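Local atomic coordinates of serine protease (Nocardiopsis alba, PDB entry 2OUA), a protein that probably cleaves peptide bonds within proteins as a chymotrypsin-like serine endopeptidase, this chain being the protease domain of a longer precursor. Residues A[104-109]-A[140-145]; A[62-67]-A[182-187]; A[55-60]-A[126-131]; A[94-99]-A[112-117]; A[2-7]-A[72-77]. All coordinates share one frame; numbering follows the deposited sequence.

Contact 1 (A[104-109]-A[140-145]). With AES (4-(2-aminoethyl)benzenesulfonyl fluoride), chain E.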
# COMPACT_ATOMS: atom_id res chain seq x y z
N GLY A 104 -1.24 3.53 -7.72
CA GLY A 104 -1.07 2.13 -8.11
C GLY A 104 -0.35 2.03 -9.44
O GLY A 104 -0.47 2.92 -10.28
N SER A 105 0.37 0.93 -9.66
CA SER A 105 1.13 0.76 -10.90
C SER A 105 0.32 0.44 -12.16
O SER A 105 0.86 0.51 -13.28
CB SER A 105 2.23 -0.29 -10.71
OG SER A 105 1.69 -1.58 -10.46
N THR A 106 -0.95 0.09 -12.01
CA THR A 106 -1.77 -0.21 -13.19
C THR A 106 -2.55 1.01 -13.69
O THR A 106 -2.44 1.39 -14.85
CB THR A 106 -2.78 -1.35 -12.91
OG1 THR A 106 -2.07 -2.56 -12.64
CG2 THR A 106 -3.69 -1.56 -14.12
N THR A 107 -3.32 1.63 -12.79
CA THR A 107 -4.15 2.77 -13.15
C THR A 107 -3.56 4.13 -12.83
O THR A 107 -3.95 5.14 -13.42
CB THR A 107 -5.51 2.68 -12.45
OG1 THR A 107 -5.30 2.64 -11.03
CG2 THR A 107 -6.25 1.43 -12.89
N GLY A 108 -2.63 4.17 -11.89
CA GLY A 108 -2.02 5.44 -11.54
C GLY A 108 -2.55 6.07 -10.27
O GLY A 108 -2.75 5.40 -9.25
N TRP A 109 -2.80 7.38 -10.35
CA TRP A 109 -3.25 8.18 -9.21
C TRP A 109 -4.72 8.61 -9.30
O TRP A 109 -5.10 9.37 -10.19
CB TRP A 109 -2.32 9.40 -9.12
CG TRP A 109 -2.65 10.46 -8.11
CD1 TRP A 109 -3.35 11.62 -8.33
CD2 TRP A 109 -2.18 10.52 -6.76
NE1 TRP A 109 -3.33 12.40 -7.20
CE2 TRP A 109 -2.62 11.76 -6.22
CE3 TRP A 109 -1.42 9.67 -5.95
CZ2 TRP A 109 -2.33 12.15 -4.91
CZ3 TRP A 109 -1.13 10.06 -4.64
CH2 TRP A 109 -1.59 11.29 -4.13
N PRO A 140 -6.50 -4.66 -10.91
CA PRO A 140 -5.42 -5.61 -10.63
C PRO A 140 -4.06 -5.01 -10.96
O PRO A 140 -3.85 -4.48 -12.06
CB PRO A 140 -5.77 -6.80 -11.52
CG PRO A 140 -7.27 -6.79 -11.48
CD PRO A 140 -7.59 -5.31 -11.67
N GLY A 141 -3.15 -5.09 -10.00
CA GLY A 141 -1.82 -4.54 -10.17
C GLY A 141 -1.64 -3.37 -9.21
O GLY A 141 -0.52 -3.08 -8.78
N ASP A 142 -2.75 -2.70 -8.89
CA ASP A 142 -2.72 -1.56 -7.97
C ASP A 142 -2.59 -2.02 -6.52
O ASP A 142 -2.26 -1.22 -5.64
CB ASP A 142 -3.99 -0.72 -8.10
CG ASP A 142 -4.07 0.05 -9.41
OD1 ASP A 142 -3.02 0.38 -9.99
OD2 ASP A 142 -5.21 0.35 -9.85
N SER A 143 -2.86 -3.30 -6.27
CA SER A 143 -2.78 -3.88 -4.92
C SER A 143 -1.52 -3.50 -4.17
O SER A 143 -0.42 -3.52 -4.75
CB SER A 143 -2.85 -5.41 -4.98
OG SER A 143 -4.07 -5.86 -5.55
N GLY A 144 -1.67 -3.19 -2.89
CA GLY A 144 -0.53 -2.83 -2.07
C GLY A 144 -0.15 -1.37 -2.18
O GLY A 144 0.63 -0.87 -1.37
N GLY A 145 -0.72 -0.69 -3.17
CA GLY A 145 -0.43 0.72 -3.41
C GLY A 145 -0.79 1.66 -2.27
O GLY A 145 -1.56 1.33 -1.38
C3 AES E . -8.30 -7.13 -7.73
C2 AES E . -7.31 -6.50 -6.97
C1 AES E . -7.33 -5.12 -6.83
S AES E . -6.12 -4.33 -5.84
O1S AES E . -5.91 -2.93 -6.32
O2S AES E . -6.58 -4.30 -4.41
C6 AES E . -8.32 -4.36 -7.44
C5 AES E . -9.30 -4.99 -8.20
C4 AES E . -9.30 -6.38 -8.34
C7 AES E . -10.39 -7.07 -9.16
C8 AES E . -11.78 -6.88 -8.54
N8 AES E . -11.80 -7.43 -7.18
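The carboxylate of Asp142 is gripped by the connection 105-107. Asp142 OD1 accepts two backbone donors: Thr106 N, 2.9 Å away, arrives nearly in line with the C-O bond, whereas Thr107 N at 3.1 Å takes the syn lone pair in an almost straight bond (169°). Asp142 OD2 receives the hydroxyl of Thr107, OG1 to OD2 2.6 Å, from the syn side but 31° out of the carboxylate plane; OG1 gets there by lying between its backbone N and carbonyl carbon (chi1 59°). Glu139 N adds a donor to OD2, and so many donors should favour the charged form. Aspartate suits the place because its short carboxylate offers two acceptor oxygens.

Hydroxyls also reach carbonyls. Thr106 OG1 donates to Pro140 O at 2.7 Å, while Ser105 OG, whose main polar partner is Arg14, lies 3.2 Å from Gly141 O in a weak, unsettled bond. Close packing calls for glycine at 104, against OD1, and at 141, against Thr106 OG1.

Pro140, Asp142 and Ser143 line the inhibitor pocket, Pro140 CG 3.8 Å from AES C4. Ser143, the predicted nucleophile, has OG hydrogen-bonded to His35 and too close to the inhibitor's sulfur, so its state is doubtful. In this family the glycine and serine N atoms of the Gly-Asp-Ser motif form the oxyanion hole. The connection 105-107 leads from strand 99-104 into strand 108-116 of the second barrel.

Contact 2 (A[62-67]-A[182-187])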
# COMPACT_ATOMS: atom_id res chain seq x y z
N ALA A 62 -1.97 -7.26 5.12
CA ALA A 62 -0.80 -6.45 5.37
C ALA A 62 0.51 -7.20 5.19
O ALA A 62 0.58 -8.42 5.37
CB ALA A 62 -0.88 -5.90 6.79
N ALA A 63 1.55 -6.47 4.84
CA ALA A 63 2.84 -7.09 4.64
C ALA A 63 3.98 -6.08 4.67
O ALA A 63 3.77 -4.88 4.45
CB ALA A 63 2.86 -7.84 3.32
N PHE A 64 5.17 -6.57 4.97
CA PHE A 64 6.36 -5.73 4.98
C PHE A 64 7.41 -6.48 4.18
O PHE A 64 7.74 -7.63 4.48
CB PHE A 64 6.90 -5.49 6.39
CG PHE A 64 8.19 -4.71 6.41
CD1 PHE A 64 8.22 -3.37 6.02
CD2 PHE A 64 9.39 -5.33 6.77
CE1 PHE A 64 9.43 -2.66 5.99
CE2 PHE A 64 10.60 -4.63 6.73
CZ PHE A 64 10.62 -3.29 6.34
N VAL A 65 7.92 -5.82 3.15
CA VAL A 65 8.96 -6.40 2.31
C VAL A 65 10.28 -5.77 2.74
O VAL A 65 10.41 -4.55 2.76
CB VAL A 65 8.72 -6.08 0.82
CG1 VAL A 65 9.92 -6.51 -0.01
CG2 VAL A 65 7.46 -6.79 0.34
N ARG A 66 11.24 -6.62 3.11
CA ARG A 66 12.56 -6.15 3.53
C ARG A 66 13.52 -6.20 2.35
O ARG A 66 13.61 -7.22 1.65
CB ARG A 66 13.08 -7.04 4.67
CG ARG A 66 14.58 -6.95 4.90
CD ARG A 66 15.01 -7.85 6.05
NE ARG A 66 16.46 -7.97 6.14
CZ ARG A 66 17.20 -8.75 5.35
NH1 ARG A 66 16.63 -9.47 4.40
NH2 ARG A 66 18.51 -8.79 5.52
N GLY A 67 14.22 -5.10 2.11
CA GLY A 67 15.15 -5.07 1.00
C GLY A 67 16.39 -5.88 1.31
O GLY A 67 16.92 -5.81 2.42
N TRP A 182 4.30 -4.46 13.91
CA TRP A 182 5.59 -4.94 13.46
C TRP A 182 6.78 -4.03 13.74
O TRP A 182 7.86 -4.23 13.20
CB TRP A 182 5.53 -5.26 11.96
CG TRP A 182 4.51 -6.33 11.63
CD1 TRP A 182 4.13 -7.38 12.42
CD2 TRP A 182 3.81 -6.48 10.39
NE1 TRP A 182 3.24 -8.18 11.75
CE2 TRP A 182 3.02 -7.65 10.50
CE3 TRP A 182 3.77 -5.76 9.19
CZ2 TRP A 182 2.20 -8.11 9.46
CZ3 TRP A 182 2.96 -6.21 8.16
CH2 TRP A 182 2.18 -7.38 8.30
N ASN A 183 6.57 -3.03 14.60
CA ASN A 183 7.63 -2.10 14.98
C ASN A 183 8.36 -1.54 13.77
O ASN A 183 9.59 -1.68 13.64
CB ASN A 183 8.62 -2.81 15.91
CG ASN A 183 7.93 -3.50 17.08
OD1 ASN A 183 7.24 -2.85 17.86
ND2 ASN A 183 8.12 -4.81 17.19
N LEU A 184 7.61 -0.89 12.89
CA LEU A 184 8.18 -0.30 11.68
C LEU A 184 8.17 1.22 11.78
O LEU A 184 7.35 1.79 12.49
CB LEU A 184 7.36 -0.73 10.46
CG LEU A 184 7.12 -2.23 10.29
CD1 LEU A 184 6.21 -2.46 9.08
CD2 LEU A 184 8.46 -2.95 10.10
N ARG A 185 9.08 1.86 11.06
CA ARG A 185 9.16 3.31 11.06
C ARG A 185 9.00 3.82 9.63
O ARG A 185 9.80 3.51 8.75
CB ARG A 185 10.51 3.77 11.64
N LEU A 186 7.95 4.59 9.42
CA LEU A 186 7.65 5.16 8.11
C LEU A 186 8.76 6.14 7.72
O LEU A 186 9.24 6.90 8.56
CB LEU A 186 6.31 5.90 8.19
CG LEU A 186 5.56 6.28 6.92
CD1 LEU A 186 5.15 5.02 6.17
CD2 LEU A 186 4.32 7.10 7.29
N ARG A 187 9.18 6.12 6.46
CA ARG A 187 10.22 7.03 6.00
C ARG A 187 9.58 8.41 5.77
O ARG A 187 8.66 8.54 4.95
CB ARG A 187 10.84 6.53 4.70
CG ARG A 187 12.01 7.37 4.21
CD ARG A 187 13.25 7.15 5.06
NE ARG A 187 14.39 7.95 4.59
CZ ARG A 187 15.66 7.61 4.77
NH1 ARG A 187 15.97 6.49 5.40
NH2 ARG A 187 16.63 8.39 4.30
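Ala62 meets the far end of the Trp182 indole: its CB lies 3.7 Å from Trp182 CH2, and its carbonyl O comes 3.5 Å from the same carbon, at the ring edge and near the ring plane. A methyl suits position 62 because the six-membered ring of the tryptophan comes right up to the strand. That carbonyl is not left without a donor, since it takes a backbone bond from Val56. At Ala63 the contact passes to the main chain, with N 3.6 Å from Trp182 CZ3, again at the edge of the indole, while its CB points away from segment 182-187. The tryptophan therefore butts against the peptide between the two alanines rather than laying a face on it.

Phe64 turns back toward segment 182-187. Its CB is 4.2 Å from Trp182 CE3, and Leu184 packs on the ring by both methyls. Leu184 CD2 sits 4.0 Å from the ring centroid, only 6° off the normal, a CH-pi contact over one face; Leu184 CD1 reaches the rim at CD1 of Phe64, 3.8 Å away. Chi1 of 176° carries the phenylalanine ring toward Leu184, and chi2 of 68° turns its face to it.

Asn183, at positive phi, ends helix 176-181 in a Schellman motif, bringing Trp182 and Leu184 onto strand 62-69 of the first barrel of the chymotrypsin-like fold, just after Asp61 of the predicted charge relay. That strand runs between strands 28-32 and 48-56, whose Val31 and Arg54 also touch Leu184 and Trp182.

Contact 3 (A[55-60]-A[126-131])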
# COMPACT_ATOMS: atom_id res chain seq x y z
N SER A 55 3.76 -11.03 6.60
CA SER A 55 2.61 -11.08 5.71
C SER A 55 1.43 -11.77 6.37
O SER A 55 1.58 -12.86 6.92
CB SER A 55 2.94 -11.80 4.40
OG SER A 55 1.83 -11.77 3.51
N VAL A 56 0.28 -11.11 6.32
CA VAL A 56 -0.95 -11.66 6.89
C VAL A 56 -2.10 -11.39 5.94
O VAL A 56 -2.45 -10.23 5.69
CB VAL A 56 -1.28 -11.05 8.27
CG1 VAL A 56 -2.62 -11.59 8.77
CG2 VAL A 56 -0.18 -11.38 9.27
N PHE A 57 -2.67 -12.46 5.41
CA PHE A 57 -3.81 -12.41 4.49
C PHE A 57 -4.31 -13.84 4.33
O PHE A 57 -3.51 -14.75 4.08
CB PHE A 57 -3.37 -11.88 3.12
CG PHE A 57 -4.45 -11.97 2.08
CD1 PHE A 57 -5.47 -11.02 2.03
CD2 PHE A 57 -4.47 -13.03 1.17
CE1 PHE A 57 -6.51 -11.14 1.09
CE2 PHE A 57 -5.50 -13.15 0.23
CZ PHE A 57 -6.53 -12.20 0.20
N PRO A 58 -5.63 -14.07 4.46
CA PRO A 58 -6.73 -13.14 4.76
C PRO A 58 -6.70 -12.67 6.21
O PRO A 58 -5.65 -12.67 6.85
CB PRO A 58 -7.99 -13.98 4.47
CG PRO A 58 -7.51 -15.11 3.63
CD PRO A 58 -6.15 -15.42 4.19
N GLY A 59 -7.87 -12.29 6.74
CA GLY A 59 -7.95 -11.80 8.11
C GLY A 59 -7.60 -10.34 8.04
O GLY A 59 -8.44 -9.46 8.24
N ASN A 60 -6.32 -10.07 7.76
CA ASN A 60 -5.83 -8.72 7.57
C ASN A 60 -5.35 -8.80 6.13
O ASN A 60 -5.57 -9.80 5.46
CB ASN A 60 -4.64 -8.42 8.50
CG ASN A 60 -5.00 -8.50 9.97
OD1 ASN A 60 -5.89 -7.79 10.46
ND2 ASN A 60 -4.32 -9.38 10.70
N GLY A 126 -10.97 -15.49 1.03
CA GLY A 126 -11.47 -15.43 2.39
C GLY A 126 -11.86 -14.02 2.79
O GLY A 126 -11.85 -13.11 1.97
N THR A 127 -12.20 -13.85 4.07
CA THR A 127 -12.61 -12.54 4.56
C THR A 127 -11.48 -11.77 5.20
O THR A 127 -10.58 -12.34 5.82
CB THR A 127 -13.74 -12.67 5.60
OG1 THR A 127 -13.26 -13.41 6.74
CG2 THR A 127 -14.93 -13.41 5.01
N VAL A 128 -11.53 -10.45 5.03
CA VAL A 128 -10.53 -9.55 5.60
C VAL A 128 -11.32 -8.49 6.36
O VAL A 128 -12.24 -7.88 5.81
CB VAL A 128 -9.68 -8.88 4.50
CG1 VAL A 128 -8.68 -7.91 5.14
CG2 VAL A 128 -8.93 -9.94 3.70
N HIS A 129 -10.95 -8.26 7.61
CA HIS A 129 -11.64 -7.27 8.44
C HIS A 129 -10.81 -6.03 8.73
O HIS A 129 -9.65 -5.93 8.32
CB HIS A 129 -12.05 -7.93 9.76
CG HIS A 129 -10.90 -8.47 10.54
ND1 HIS A 129 -10.04 -7.67 11.25
CD2 HIS A 129 -10.45 -9.74 10.69
CE1 HIS A 129 -9.11 -8.41 11.81
NE2 HIS A 129 -9.33 -9.67 11.49
N SER A 130 -11.42 -5.08 9.44
CA SER A 130 -10.78 -3.83 9.84
C SER A 130 -10.38 -2.91 8.69
O SER A 130 -9.62 -1.95 8.90
CB SER A 130 -9.54 -4.11 10.69
OG SER A 130 -9.89 -4.83 11.86
N LEU A 131 -10.88 -3.17 7.49
CA LEU A 131 -10.54 -2.35 6.34
C LEU A 131 -11.30 -1.04 6.29
O LEU A 131 -12.32 -0.87 6.95
CB LEU A 131 -10.79 -3.12 5.04
CG LEU A 131 -10.01 -4.43 4.87
CD1 LEU A 131 -10.32 -5.02 3.51
CD2 LEU A 131 -8.51 -4.18 5.02
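Gly59 O is approached by two parts of His129. The backbone His129 N donates to it at 2.9 Å (161°), tilted 25° from the carbonyl plane, and the imidazole lays one face over the same oxygen, which stands 3.2 Å above the ring plane toward its rim. The histidine ring reaches this place because CG lies between the backbone N and the carbonyl carbon (chi1 59°), and it is steadied by His129 ND1, which donates to Ser130 OG at 2.9 Å in the ring plane. Gly59 N completes the bridge with a bond to Thr127 O, also 2.9 Å, so that Gly59 pairs with Val128 in a single beta bridge. The positive phi of Gly59 suits a residue without a side chain.

The buried Val128 packs against the loop with both methyls. Its CG2 meets Phe57 CE1 at 3.8 Å, the two side chains crossing at about a right angle, and CG1 rests 3.6 Å from Asn60 C. Pro58, after a cis peptide bond, brings CB to 3.3 Å from Thr127 O. Glycine at 126 leaves room for the proline ring.

Phe57 also makes a T-shaped (edge-to-face) stack with His35 of the predicted charge relay, and Val128 touches Asp61, so the contact borders the active site. The loop leaving strand 48-56 of one barrel is thereby tied to strand 126-129, partner of strand 119-123 in a hairpin of the C-terminal half.

Contact 4 (A[94-99]-A[112-117]). With SO4 (sulfate ion), chain D.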
# COMPACT_ATOMS: atom_id res chain seq x y z
N ALA A 94 -6.70 10.27 8.92
CA ALA A 94 -7.60 11.27 8.36
C ALA A 94 -9.03 10.92 8.78
O ALA A 94 -9.39 9.74 8.88
CB ALA A 94 -7.48 11.29 6.84
N PRO A 95 -9.86 11.94 9.03
CA PRO A 95 -11.25 11.69 9.44
C PRO A 95 -12.13 11.16 8.32
O PRO A 95 -11.84 11.34 7.14
CB PRO A 95 -11.71 13.07 9.90
CG PRO A 95 -11.00 13.98 8.93
CD PRO A 95 -9.59 13.38 8.94
N ILE A 96 -13.21 10.49 8.71
CA ILE A 96 -14.17 9.98 7.74
C ILE A 96 -14.62 11.24 7.00
O ILE A 96 -14.79 12.29 7.62
CB ILE A 96 -15.39 9.35 8.44
CG1 ILE A 96 -14.96 8.09 9.19
CG2 ILE A 96 -16.49 9.06 7.43
CD1 ILE A 96 -14.42 7.00 8.30
N GLY A 97 -14.80 11.15 5.69
CA GLY A 97 -15.22 12.31 4.93
C GLY A 97 -14.05 13.03 4.29
O GLY A 97 -14.23 13.83 3.38
N SER A 98 -12.85 12.75 4.77
CA SER A 98 -11.65 13.37 4.24
C SER A 98 -11.34 12.88 2.82
O SER A 98 -11.71 11.77 2.45
CB SER A 98 -10.45 13.05 5.13
OG SER A 98 -9.23 13.43 4.51
N GLN A 99 -10.68 13.72 2.03
CA GLN A 99 -10.31 13.29 0.69
C GLN A 99 -9.12 12.36 0.89
O GLN A 99 -8.40 12.46 1.88
CB GLN A 99 -9.90 14.49 -0.17
CG GLN A 99 -10.97 15.56 -0.32
CD GLN A 99 -10.62 16.61 -1.36
OE1 GLN A 99 -9.56 17.22 -1.30
NE2 GLN A 99 -11.52 16.81 -2.32
N GLY A 112 -10.51 10.13 -3.96
CA GLY A 112 -11.89 9.99 -3.57
C GLY A 112 -12.09 10.40 -2.13
O GLY A 112 -11.38 11.27 -1.62
N THR A 113 -13.04 9.75 -1.47
CA THR A 113 -13.38 10.05 -0.08
C THR A 113 -13.30 8.84 0.84
O THR A 113 -13.63 7.72 0.43
CB THR A 113 -14.82 10.61 -0.01
OG1 THR A 113 -14.91 11.80 -0.80
CG2 THR A 113 -15.21 10.93 1.42
N ILE A 114 -12.87 9.05 2.07
CA ILE A 114 -12.81 7.98 3.06
C ILE A 114 -14.25 7.87 3.54
O ILE A 114 -14.78 8.79 4.18
CB ILE A 114 -11.88 8.34 4.24
CG1 ILE A 114 -10.43 8.44 3.74
CG2 ILE A 114 -11.98 7.27 5.33
CD1 ILE A 114 -9.43 8.89 4.80
N GLN A 115 -14.89 6.74 3.24
CA GLN A 115 -16.30 6.55 3.58
C GLN A 115 -16.62 5.87 4.91
O GLN A 115 -17.55 6.28 5.60
CB GLN A 115 -16.98 5.78 2.44
CG GLN A 115 -16.89 6.51 1.10
CD GLN A 115 -17.54 5.74 -0.04
OE1 GLN A 115 -17.29 4.55 -0.22
NE2 GLN A 115 -18.36 6.44 -0.83
N ALA A 116 -15.87 4.84 5.27
CA ALA A 116 -16.13 4.13 6.51
C ALA A 116 -14.96 3.26 6.91
O ALA A 116 -14.19 2.81 6.05
CB ALA A 116 -17.38 3.28 6.36
N ARG A 117 -14.82 3.02 8.20
CA ARG A 117 -13.76 2.17 8.72
C ARG A 117 -14.36 0.92 9.34
O ARG A 117 -15.58 0.77 9.41
CB ARG A 117 -12.92 2.93 9.77
CG ARG A 117 -12.12 4.09 9.18
CD ARG A 117 -10.93 4.48 10.06
NE ARG A 117 -9.94 5.24 9.29
CZ ARG A 117 -9.99 6.56 9.10
NH1 ARG A 117 -10.97 7.28 9.63
NH2 ARG A 117 -9.07 7.15 8.34
S SO4 D . -13.75 10.24 12.35
O1 SO4 D . -12.91 11.40 12.71
O2 SO4 D . -13.05 9.43 11.33
O3 SO4 D . -13.99 9.43 13.57
O4 SO4 D . -15.03 10.70 11.81
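A type II beta turn, Pro95 to Ser98, leads into strand 99-104 of the second barrel and lies against the edge of strand 108-116. Two straight backbone bonds join them: Gly97 N donates to Ile114 O at 2.8 Å, and Ile114 N to Ser98 O at 3.0 Å. Beyond them Gln99 and Thr113 form an antiparallel non-hydrogen-bonded pair. Gly97 suits the third position of the turn, where its positive phi would press a CB against the preceding carbonyl.

Arg117 closes the other end. Its NH2 donates to Ala94 O at 2.7 Å, in the carbonyl plane and near the plane of the guanidinium, and NH1 adds a weaker bond to the same oxygen. The chain runs extended from CG to NE, long enough to reach the carbonyl just before the turn. NE is salt-bridged to Glu174, which holds the flat group from its other end. A sulfate, probably from the crystallisation liquor, binds Ile96 N through O2 at 2.8 Å; the same oxygen lies at the edge of the guanidinium, 3.4 Å from NH1.

Apolar contacts lie between. Ile114 CD1 touches Ala94 CB at 3.7 Å, while its CG2 lies over one face of the guanidinium, toward its rim, and 3.9 Å from Ile96 CD1. Ile96 slides past Arg117 in the opposite direction, its CG2 3.5 Å from Gln115 O. Past Ile114 the strand carries a classic bulge at Gln115 and Ala116, opposite Arg133, a kink found in strands that curl round a closed antiparallel barrel.

Contact 5 (A[2-7]-A[72-77])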
# COMPACT_ATOMS: atom_id res chain seq x y z
N ASP A 2 14.91 3.30 -6.04
CA ASP A 2 14.24 4.18 -5.09
C ASP A 2 12.89 3.61 -4.71
O ASP A 2 12.05 3.36 -5.57
CB ASP A 2 14.06 5.58 -5.67
CG ASP A 2 15.37 6.34 -5.81
OD1 ASP A 2 16.35 5.96 -5.14
OD2 ASP A 2 15.40 7.34 -6.57
N ILE A 3 12.68 3.40 -3.41
CA ILE A 3 11.41 2.86 -2.93
C ILE A 3 10.43 4.03 -2.80
O ILE A 3 10.51 4.83 -1.86
CB ILE A 3 11.60 2.16 -1.57
CG1 ILE A 3 12.68 1.08 -1.70
CG2 ILE A 3 10.29 1.52 -1.12
CD1 ILE A 3 12.43 0.07 -2.82
N ILE A 4 9.53 4.11 -3.77
CA ILE A 4 8.53 5.17 -3.85
C ILE A 4 7.14 4.56 -3.86
O ILE A 4 6.90 3.57 -4.55
CB ILE A 4 8.74 5.99 -5.15
CG1 ILE A 4 10.09 6.71 -5.08
CG2 ILE A 4 7.59 6.97 -5.36
CD1 ILE A 4 10.46 7.42 -6.38
N GLY A 5 6.23 5.15 -3.09
CA GLY A 5 4.87 4.63 -3.04
C GLY A 5 4.19 4.56 -4.39
O GLY A 5 4.32 5.47 -5.21
N GLY A 6 3.47 3.47 -4.64
CA GLY A 6 2.76 3.30 -5.89
C GLY A 6 3.51 2.63 -7.02
O GLY A 6 2.90 2.22 -8.01
N LEU A 7 4.83 2.51 -6.89
CA LEU A 7 5.62 1.89 -7.95
C LEU A 7 5.43 0.38 -8.00
O LEU A 7 5.18 -0.27 -6.99
CB LEU A 7 7.10 2.21 -7.78
CG LEU A 7 7.50 3.69 -7.86
CD1 LEU A 7 9.01 3.81 -7.88
CD2 LEU A 7 6.91 4.33 -9.12
N THR A 72 16.70 1.94 -1.83
CA THR A 72 16.96 3.31 -1.38
C THR A 72 15.61 3.90 -1.02
O THR A 72 14.76 4.09 -1.88
CB THR A 72 17.60 4.16 -2.49
OG1 THR A 72 18.89 3.63 -2.82
CG2 THR A 72 17.76 5.60 -2.03
N LEU A 73 15.41 4.19 0.27
CA LEU A 73 14.12 4.72 0.72
C LEU A 73 13.91 6.19 0.40
O LEU A 73 14.86 6.97 0.30
CB LEU A 73 13.96 4.50 2.22
CG LEU A 73 14.13 3.07 2.74
CD1 LEU A 73 13.76 3.03 4.21
CD2 LEU A 73 13.25 2.11 1.95
N THR A 74 12.64 6.56 0.24
CA THR A 74 12.24 7.93 -0.02
C THR A 74 10.97 8.16 0.78
O THR A 74 10.38 7.20 1.29
CB THR A 74 11.90 8.19 -1.51
OG1 THR A 74 10.61 7.64 -1.81
CG2 THR A 74 12.94 7.55 -2.43
N ASN A 75 10.54 9.41 0.89
CA ASN A 75 9.31 9.71 1.60
C ASN A 75 8.33 10.19 0.54
O ASN A 75 7.51 11.09 0.77
CB ASN A 75 9.53 10.79 2.67
CG ASN A 75 9.65 12.18 2.08
OD1 ASN A 75 10.34 12.39 1.07
ND2 ASN A 75 8.99 13.15 2.71
N LEU A 76 8.41 9.58 -0.64
CA LEU A 76 7.57 9.95 -1.76
C LEU A 76 6.55 8.91 -2.20
O LEU A 76 6.70 7.71 -1.95
CB LEU A 76 8.45 10.29 -2.97
CG LEU A 76 9.56 11.32 -2.79
CD1 LEU A 76 10.38 11.42 -4.07
CD2 LEU A 76 8.96 12.67 -2.42
N VAL A 77 5.51 9.39 -2.88
CA VAL A 77 4.45 8.58 -3.45
C VAL A 77 4.20 9.17 -4.84
O VAL A 77 3.95 10.36 -4.97
CB VAL A 77 3.14 8.68 -2.62
CG1 VAL A 77 2.00 7.94 -3.35
CG2 VAL A 77 3.36 8.08 -1.24
O HOH W 1 18.34 3.58 -6.09
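Ile3 N and Thr72 O make the shortest bond of this contact, 2.7 Å and nearly straight at 170°. Further along, Gly5 N donates to Leu76 O at 2.8 Å. Between these two, Ile3 O is met by the hydroxyl of Thr74, OG1 to O 2.8 Å, from above the carbonyl plane, while the backbone Thr74 N offers only a long, weak bond. Thr74 OG1 can do this because it lies between its own N and carbonyl carbon (chi1 76°), and it also accepts from Leu76 N, 3.2 Å away, in an ST turn. The hydroxyl thus donates across the contact and accepts within the bend, while the methyl CG2 of Thr74 packs 4.0 Å from Asp2 CB.

The short, weakly bonded strands 2-5 and 72-74 run roughly parallel, 32° between their axes, an uncommon pairing in a fold built mainly of antiparallel strands. The chain turns a corner at Asn75, so the N-terminal segment pairs first with strand 72-74 and then, through Gly5 and Val77, with strand 76-78.

Packing follows the two faces. Ile3 and Leu73 lie side by side, pointing the same way, with Ile3 CG1 3.8 Å from Leu73 CD2, and both rest on Ala20 of strand 14-22. Asp2 and Thr72 are likewise alongside each other, more exposed, Asp2 OD1 3.4 Å from Thr72 CG2; a water donates to Asp2 OD1 and is weakly bonded to Thr72 OG1. Ile4 sets CG2 4.2 Å from Leu76 CB. Glycine at 5 leaves room for Val77 CG2.

Contact 2 is the buried one and has no hydrogen bond across its segments, while contacts 3 and 4 lie at the surface and depend on backbone bridges, with an arginine added in contact 4; contacts 1 and 5 are partly buried and mix hydroxyl with main-chain bonds. Contacts 2 and 3 meet through neighbouring strands 62-69 and 48-56 of one sheet. Contacts 1 and 4 share strand 108-116 at its two ends, about 19 Å between centres. Contact 5 touches contact 1, with Val77 against Trp109, and contact 2, with Arg187 against Asn75. Contact 1 holds the predicted nucleophile and contact 3 borders the active site; contact 4, like contact 5, lies away from it.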